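Local coordinates for protein 3',5'-cyclic-nucleotide phosphodiesterase 1 (Saccharomyces cerevisiae, PDB 4OJV) that is a zinc-containing class-II phosphodiesterase of the metallo-hydrolase clan, built as two mixed beta sheets packed face to face and flanked by helices, at residues V3-I8 against G89-L94; L25-T30 against F202-I207; E303-N308 against R351-L356. All blocks are in the same frame, centred on the assembly; numbering follows the deposited sequence.

Contact 1. Residues V3-I8 against G89-L94; sequences VFEITI and GLSKSL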
# COMPACT_ATOMS: atom_id res chain seq x y z
N VAL A 3 24.82 -11.93 14.12
CA VAL A 3 24.26 -13.15 13.56
C VAL A 3 23.16 -12.85 12.54
O VAL A 3 22.99 -13.60 11.58
CB VAL A 3 23.75 -14.07 14.70
CG1 VAL A 3 22.85 -15.19 14.19
CG2 VAL A 3 24.94 -14.68 15.44
N PHE A 4 22.42 -11.76 12.75
CA PHE A 4 21.25 -11.44 11.93
C PHE A 4 21.40 -10.12 11.20
O PHE A 4 21.90 -9.14 11.77
CB PHE A 4 20.00 -11.35 12.81
CG PHE A 4 19.65 -12.62 13.52
CD1 PHE A 4 18.95 -13.63 12.87
CD2 PHE A 4 19.99 -12.81 14.86
CE1 PHE A 4 18.61 -14.80 13.53
CE2 PHE A 4 19.66 -13.97 15.53
CZ PHE A 4 18.96 -14.97 14.87
N GLU A 5 20.92 -10.08 9.96
CA GLU A 5 20.71 -8.83 9.25
C GLU A 5 19.21 -8.63 9.07
O GLU A 5 18.51 -9.51 8.54
CB GLU A 5 21.40 -8.82 7.88
CG GLU A 5 22.91 -8.83 7.99
CD GLU A 5 23.63 -8.93 6.65
OE1 GLU A 5 24.88 -9.02 6.67
OE2 GLU A 5 22.96 -8.91 5.59
N ILE A 6 18.71 -7.48 9.52
CA ILE A 6 17.28 -7.17 9.45
C ILE A 6 17.10 -5.93 8.59
O ILE A 6 17.55 -4.85 8.97
CB ILE A 6 16.67 -6.92 10.84
CG1 ILE A 6 16.92 -8.09 11.80
CG2 ILE A 6 15.18 -6.63 10.70
CD1 ILE A 6 16.32 -7.88 13.18
N THR A 7 16.46 -6.09 7.43
CA THR A 7 16.16 -4.95 6.57
C THR A 7 14.76 -4.45 6.93
O THR A 7 13.79 -5.19 6.84
CB THR A 7 16.18 -5.33 5.08
OG1 THR A 7 17.36 -6.09 4.78
CG2 THR A 7 16.16 -4.07 4.23
N ILE A 8 14.68 -3.19 7.34
CA ILE A 8 13.39 -2.58 7.67
C ILE A 8 12.76 -2.04 6.40
O ILE A 8 13.15 -0.98 5.91
CB ILE A 8 13.54 -1.45 8.71
CG1 ILE A 8 14.39 -1.91 9.90
CG2 ILE A 8 12.17 -0.95 9.14
CD1 ILE A 8 13.77 -2.98 10.76
N GLY A 89 20.35 1.50 3.45
CA GLY A 89 20.30 0.64 2.29
C GLY A 89 20.40 -0.84 2.59
O GLY A 89 20.36 -1.26 3.76
N LEU A 90 20.48 -1.62 1.53
CA LEU A 90 20.64 -3.06 1.63
C LEU A 90 22.09 -3.39 1.99
O LEU A 90 23.00 -2.63 1.65
CB LEU A 90 20.25 -3.74 0.31
CG LEU A 90 18.81 -3.50 -0.13
CD1 LEU A 90 18.61 -3.86 -1.59
CD2 LEU A 90 17.81 -4.24 0.75
N SER A 91 22.29 -4.51 2.66
CA SER A 91 23.62 -4.88 3.12
C SER A 91 24.49 -5.27 1.94
O SER A 91 23.99 -5.69 0.89
CB SER A 91 23.58 -6.03 4.11
OG SER A 91 23.30 -7.25 3.45
N LYS A 92 25.80 -5.14 2.13
CA LYS A 92 26.75 -5.55 1.11
C LYS A 92 26.52 -7.00 0.69
O LYS A 92 26.58 -7.33 -0.49
CB LYS A 92 28.20 -5.34 1.58
CG LYS A 92 28.55 -3.93 2.05
CD LYS A 92 28.06 -2.85 1.10
CE LYS A 92 27.91 -1.52 1.82
NZ LYS A 92 27.05 -0.57 1.05
N SER A 93 26.26 -7.87 1.66
CA SER A 93 26.13 -9.29 1.32
C SER A 93 24.83 -9.60 0.59
O SER A 93 24.84 -10.44 -0.31
CB SER A 93 26.33 -10.18 2.54
OG SER A 93 25.31 -9.97 3.49
N LEU A 94 23.74 -8.91 0.94
CA LEU A 94 22.47 -9.03 0.20
C LEU A 94 22.69 -8.58 -1.25
O LEU A 94 22.26 -9.25 -2.20
CB LEU A 94 21.34 -8.24 0.87
CG LEU A 94 19.87 -8.44 0.42
CD1 LEU A 94 18.90 -7.98 1.50
CD2 LEU A 94 19.54 -7.73 -0.88
O HOH W 1 26.48 -7.71 4.73
O HOH W 2 19.80 -5.40 3.81
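Glu5 stretches its carboxylate to the first turn of helix 92-96, where its OE2 lies 2.7 Å from Ser91 OG. The serine hydroxyl donates from above the carboxylate plane, 40° out of it. Ser91 is the N-cap of the helix: with chi1 at 74° its OG sits between the backbone N and the carbonyl carbon and accepts from Leu94 N at 3.0 Å, on a nearly straight bond of 163°. One small hydroxyl thus closes the helix start and grips the strand. Strand 4-8 belongs to the eight-stranded sheet of the metallo-beta-lactamase-like fold, and its alternating residues Glu5 and Thr7 both point toward the helix start. The buried carboxylate has further partners: Lys26 NZ makes a salt bridge to OE2 and also bonds to Ser93 OG, the backbone N of Arg29 donates to OE1, and a water donates to Glu5 OE1 at 2.8 Å and accepts from Ser93 N. A second water joins Thr7 OG1, 2.7 Å away, to Ser91 N. Threonine suits both demands of its place, since its methyl CG2, anti to the backbone N, meets Leu90 CD2 at 3.9 Å, while OG1 turns to the water. Leu90 and Thr7 also touch Met50 of helix 44-53.

Contact 2. Residues L25-T30 against F202-I207; sequences LKPART and FPWDVI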
# COMPACT_ATOMS: atom_id res chain seq x y z
N LEU A 25 14.70 -10.73 6.82
CA LEU A 25 15.75 -11.35 7.63
C LEU A 25 16.65 -12.22 6.78
O LEU A 25 16.17 -12.95 5.90
CB LEU A 25 15.13 -12.25 8.70
CG LEU A 25 14.02 -11.71 9.59
CD1 LEU A 25 13.54 -12.78 10.55
CD2 LEU A 25 14.47 -10.47 10.34
N LYS A 26 17.94 -12.20 7.09
CA LYS A 26 18.89 -13.17 6.56
C LYS A 26 20.05 -13.32 7.53
O LYS A 26 20.27 -12.45 8.38
CB LYS A 26 19.39 -12.76 5.17
CG LYS A 26 20.20 -11.47 5.15
CD LYS A 26 20.77 -11.14 3.76
CE LYS A 26 21.99 -11.97 3.38
NZ LYS A 26 23.18 -11.72 4.26
N PRO A 27 20.82 -14.42 7.42
CA PRO A 27 22.03 -14.53 8.22
C PRO A 27 23.01 -13.42 7.86
O PRO A 27 23.08 -12.99 6.70
CB PRO A 27 22.60 -15.89 7.80
CG PRO A 27 21.42 -16.66 7.31
CD PRO A 27 20.58 -15.63 6.62
N ALA A 28 23.77 -12.96 8.85
CA ALA A 28 24.80 -11.96 8.59
C ALA A 28 25.86 -12.49 7.63
O ALA A 28 26.20 -13.68 7.64
CB ALA A 28 25.44 -11.52 9.89
N ARG A 29 26.35 -11.59 6.78
CA ARG A 29 27.56 -11.80 5.95
C ARG A 29 27.40 -12.68 4.72
O ARG A 29 28.07 -12.44 3.71
CB ARG A 29 28.74 -12.31 6.80
CG ARG A 29 29.22 -11.32 7.85
CD ARG A 29 30.26 -11.92 8.79
NE ARG A 29 29.72 -13.02 9.59
CZ ARG A 29 29.08 -12.89 10.75
NH1 ARG A 29 28.90 -11.69 11.30
NH2 ARG A 29 28.61 -13.96 11.38
N THR A 30 26.55 -13.69 4.78
CA THR A 30 26.44 -14.66 3.68
C THR A 30 25.70 -14.08 2.48
O THR A 30 24.95 -13.10 2.60
CB THR A 30 25.83 -15.99 4.16
OG1 THR A 30 24.66 -15.72 4.94
CG2 THR A 30 26.84 -16.76 5.00
N PHE A 202 17.48 -21.21 5.88
CA PHE A 202 18.46 -20.85 6.89
C PHE A 202 18.44 -21.88 8.01
O PHE A 202 17.39 -22.46 8.29
CB PHE A 202 18.20 -19.46 7.47
CG PHE A 202 18.03 -18.37 6.44
CD1 PHE A 202 18.78 -18.35 5.27
CD2 PHE A 202 17.13 -17.33 6.67
CE1 PHE A 202 18.61 -17.33 4.33
CE2 PHE A 202 16.96 -16.31 5.75
CZ PHE A 202 17.71 -16.31 4.58
N PRO A 203 19.60 -22.10 8.66
CA PRO A 203 19.69 -23.08 9.76
C PRO A 203 19.14 -22.48 11.06
O PRO A 203 19.86 -22.36 12.07
CB PRO A 203 21.19 -23.37 9.84
CG PRO A 203 21.83 -22.12 9.35
CD PRO A 203 20.92 -21.56 8.30
N TRP A 204 17.87 -22.09 10.99
CA TRP A 204 17.18 -21.39 12.07
C TRP A 204 15.95 -22.11 12.51
O TRP A 204 15.27 -22.77 11.71
CB TRP A 204 16.71 -20.03 11.62
CG TRP A 204 17.75 -19.03 11.22
CD1 TRP A 204 19.14 -19.15 11.23
CD2 TRP A 204 17.48 -17.70 10.72
NE1 TRP A 204 19.73 -17.99 10.79
CE2 TRP A 204 18.77 -17.07 10.46
CE3 TRP A 204 16.31 -16.97 10.48
CZ2 TRP A 204 18.88 -15.78 9.97
CZ3 TRP A 204 16.44 -15.67 9.99
CH2 TRP A 204 17.68 -15.09 9.75
N ASP A 205 15.63 -21.98 13.79
CA ASP A 205 14.32 -22.36 14.31
C ASP A 205 13.40 -21.16 14.27
O ASP A 205 13.85 -20.02 14.45
CB ASP A 205 14.42 -22.83 15.77
CG ASP A 205 15.28 -24.07 15.94
OD1 ASP A 205 15.38 -24.90 15.02
OD2 ASP A 205 15.84 -24.21 17.05
N VAL A 206 12.12 -21.41 14.05
CA VAL A 206 11.07 -20.40 14.18
C VAL A 206 10.04 -20.91 15.20
O VAL A 206 9.58 -22.05 15.11
CB VAL A 206 10.42 -20.02 12.82
CG1 VAL A 206 9.81 -21.22 12.11
CG2 VAL A 206 9.40 -18.90 13.00
N ILE A 207 9.71 -20.05 16.17
CA ILE A 207 8.81 -20.43 17.25
C ILE A 207 7.74 -19.34 17.38
O ILE A 207 8.04 -18.23 17.81
CB ILE A 207 9.54 -20.62 18.61
CG1 ILE A 207 10.96 -21.20 18.42
CG2 ILE A 207 8.69 -21.47 19.54
CD1 ILE A 207 11.82 -21.18 19.67
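Pro27 lays its CD almost over the centre of the Phe202 ring, 3.4 Å from the centroid and only 9° off the ring normal, a CH-pi contact. The rigid proline ring holds CD in place, and the C-H bonds there, next to the ring nitrogen and so slightly polarised, suit an aromatic face. At the edge of the same ring, near its plane, Leu25 O lies 3.5 Å from Phe202 CE2. Trp204 is turned differently: its benzo edge receives Leu25 CB, 3.9 Å from CZ3, whereas Pro27 N comes obliquely to CZ2 at 3.5 Å. Phe202 also lays its CB above one face of Trp204, offset toward the rim. Strands 25-27 and 204-207 belong to the two facing sheets of the metallo-beta-lactamase-like sandwich; their short axes approach to 11.0 Å at 150°, a spacing wide enough for large side chains between them. The edge-to-face pairing of Trp204 with Phe4 extends the aromatic cluster to strand 4-8. Lys26 suits the other side of its strand: its CB touches Phe202, but its chain, bent at chi3 and chi4, curls NZ back to Pro27 O and Thr30 O, each at 2.8 Å, with a C=O...N angle of 173° at Pro27.

Contact 3. Residues E303-N308 against R351-L356; sequences ELSNLN and RNLGDL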
# COMPACT_ATOMS: atom_id res chain seq x y z
N GLU A 303 5.55 -4.42 30.05
CA GLU A 303 5.89 -5.72 29.49
C GLU A 303 7.38 -6.04 29.63
O GLU A 303 7.74 -7.14 30.05
CB GLU A 303 5.43 -5.84 28.03
CG GLU A 303 3.91 -5.82 27.85
CD GLU A 303 3.19 -6.87 28.68
OE1 GLU A 303 3.72 -7.99 28.84
OE2 GLU A 303 2.08 -6.58 29.18
N LEU A 304 8.23 -5.07 29.31
CA LEU A 304 9.67 -5.25 29.47
C LEU A 304 10.06 -5.43 30.93
O LEU A 304 10.96 -6.21 31.24
CB LEU A 304 10.43 -4.09 28.82
CG LEU A 304 10.27 -3.97 27.30
CD1 LEU A 304 10.88 -2.66 26.83
CD2 LEU A 304 10.91 -5.15 26.59
N SER A 305 9.35 -4.75 31.83
CA SER A 305 9.55 -4.93 33.27
C SER A 305 9.23 -6.37 33.69
O SER A 305 9.94 -6.97 34.51
CB SER A 305 8.69 -3.94 34.05
OG SER A 305 9.20 -2.63 33.94
N ASN A 306 8.16 -6.94 33.12
CA ASN A 306 7.80 -8.33 33.38
C ASN A 306 8.90 -9.29 32.91
O ASN A 306 9.29 -10.21 33.64
CB ASN A 306 6.45 -8.70 32.76
CG ASN A 306 5.29 -7.97 33.42
OD1 ASN A 306 5.42 -7.39 34.50
ND2 ASN A 306 4.14 -7.99 32.75
N LEU A 307 9.42 -9.07 31.70
CA LEU A 307 10.54 -9.86 31.21
C LEU A 307 11.76 -9.72 32.14
O LEU A 307 12.43 -10.71 32.45
CB LEU A 307 10.91 -9.45 29.78
CG LEU A 307 12.11 -10.18 29.18
CD1 LEU A 307 11.90 -11.69 29.11
CD2 LEU A 307 12.44 -9.62 27.80
N ASN A 308 12.03 -8.49 32.57
CA ASN A 308 13.11 -8.22 33.50
C ASN A 308 12.98 -9.02 34.80
O ASN A 308 13.95 -9.63 35.27
CB ASN A 308 13.17 -6.73 33.80
CG ASN A 308 14.36 -6.36 34.66
OD1 ASN A 308 15.49 -6.74 34.36
ND2 ASN A 308 14.12 -5.60 35.72
N ARG A 351 12.12 2.95 35.96
CA ARG A 351 11.90 1.56 36.36
C ARG A 351 13.20 0.77 36.57
O ARG A 351 13.15 -0.44 36.82
CB ARG A 351 11.04 0.83 35.32
CG ARG A 351 9.59 1.30 35.23
CD ARG A 351 8.74 0.71 36.35
NE ARG A 351 7.35 1.14 36.23
CZ ARG A 351 6.42 0.50 35.53
NH1 ARG A 351 6.72 -0.62 34.87
NH2 ARG A 351 5.18 0.97 35.48
N ASN A 352 14.34 1.46 36.46
CA ASN A 352 15.67 0.84 36.62
C ASN A 352 15.84 -0.46 35.83
O ASN A 352 16.13 -1.51 36.40
CB ASN A 352 16.02 0.63 38.11
CG ASN A 352 16.19 1.94 38.87
OD1 ASN A 352 15.25 2.72 39.01
ND2 ASN A 352 17.40 2.17 39.38
N LEU A 353 15.66 -0.39 34.52
CA LEU A 353 15.80 -1.57 33.66
C LEU A 353 17.23 -1.78 33.16
O LEU A 353 17.50 -2.66 32.33
CB LEU A 353 14.81 -1.50 32.47
CG LEU A 353 13.32 -1.52 32.84
CD1 LEU A 353 12.48 -1.38 31.58
CD2 LEU A 353 12.93 -2.80 33.58
N GLY A 354 18.17 -0.98 33.66
CA GLY A 354 19.57 -1.13 33.29
C GLY A 354 19.90 -0.55 31.93
O GLY A 354 19.21 0.34 31.44
N ASP A 355 20.96 -1.08 31.34
CA ASP A 355 21.51 -0.55 30.09
C ASP A 355 20.71 -1.05 28.88
O ASP A 355 21.24 -1.71 27.98
CB ASP A 355 23.00 -0.93 29.97
CG ASP A 355 23.69 -0.27 28.80
OD1 ASP A 355 23.19 0.76 28.29
OD2 ASP A 355 24.75 -0.78 28.38
N LEU A 356 19.42 -0.74 28.90
CA LEU A 356 18.49 -1.07 27.83
C LEU A 356 18.71 -0.08 26.69
O LEU A 356 18.81 1.12 26.92
CB LEU A 356 17.07 -0.95 28.39
CG LEU A 356 15.88 -1.34 27.52
CD1 LEU A 356 15.95 -2.81 27.14
CD2 LEU A 356 14.59 -1.04 28.27
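Arg351, just past helix 336-350, reaches back with its chain bent at chi2 to Ser305 of another helix: NH1 donates a weak bond to Ser305 OG at 3.3 Å and 145°, the oxygen lying at the guanidinium edge, near its plane. Stronger partners sit beside it on the same helix, since Arg351 NH1 also bonds to Asn302 OD1 and Ser305 OG to the carbonyl of Ile301. The contact joins two consecutive beta-alpha-beta crossovers of the seven-stranded sheet: helix 297-311 leads into strand 321-325, and helix 336-350 ends in a Schellman motif before strand 357-360. Asn352 makes that turn with positive phi, which asparagine tolerates better than most residues with a side chain. The turn aims Leu353 at helix 297-311, where its branched end suits a patch of mixed character. Its CD1 packs on Leu304 CB at 4.4 Å, and its CD2 lies 3.8 Å from Ser305 OG. Farther along, Leu356 CD2 meets Leu304 CD1 at 4.3 Å; both leucines also touch Val322, so apolar side chains fill the junction between loop, helix and sheet. Between the two loop leucines Gly354 takes a positive phi of 78°, easy without a side chain, and an inverse gamma turn centred on Asp355 follows. One helical turn on from Leu304, Asn308 also meets Leu353: its CG, anti to the backbone N (chi1 -175°), brings ND2 within 3.7 Å of Leu353 CD2.

From the N terminus, strand 4-8 opens contact 1 and strand 22-27 opens contact 2 before either closes. Contact 1 closes at 89-94 across 80 residues; contact 2 closes at 202-207 across 171, a loop that carries the zinc ligands His128, His130, Asp132 and His133. The two loops therefore cross, and they touch directly where neighbouring strands 4-8 and 22-27 pair, Val3 O lying 2.9 Å from Ala28 N. Contact 1 joins the first sheet to a helix start, contact 2 that sheet to the second. Contact 3 follows in series, its centre about 28 and 27 Å from theirs, and closes a 42-residue loop containing the zinc ligand His326 at the far border of the second sheet.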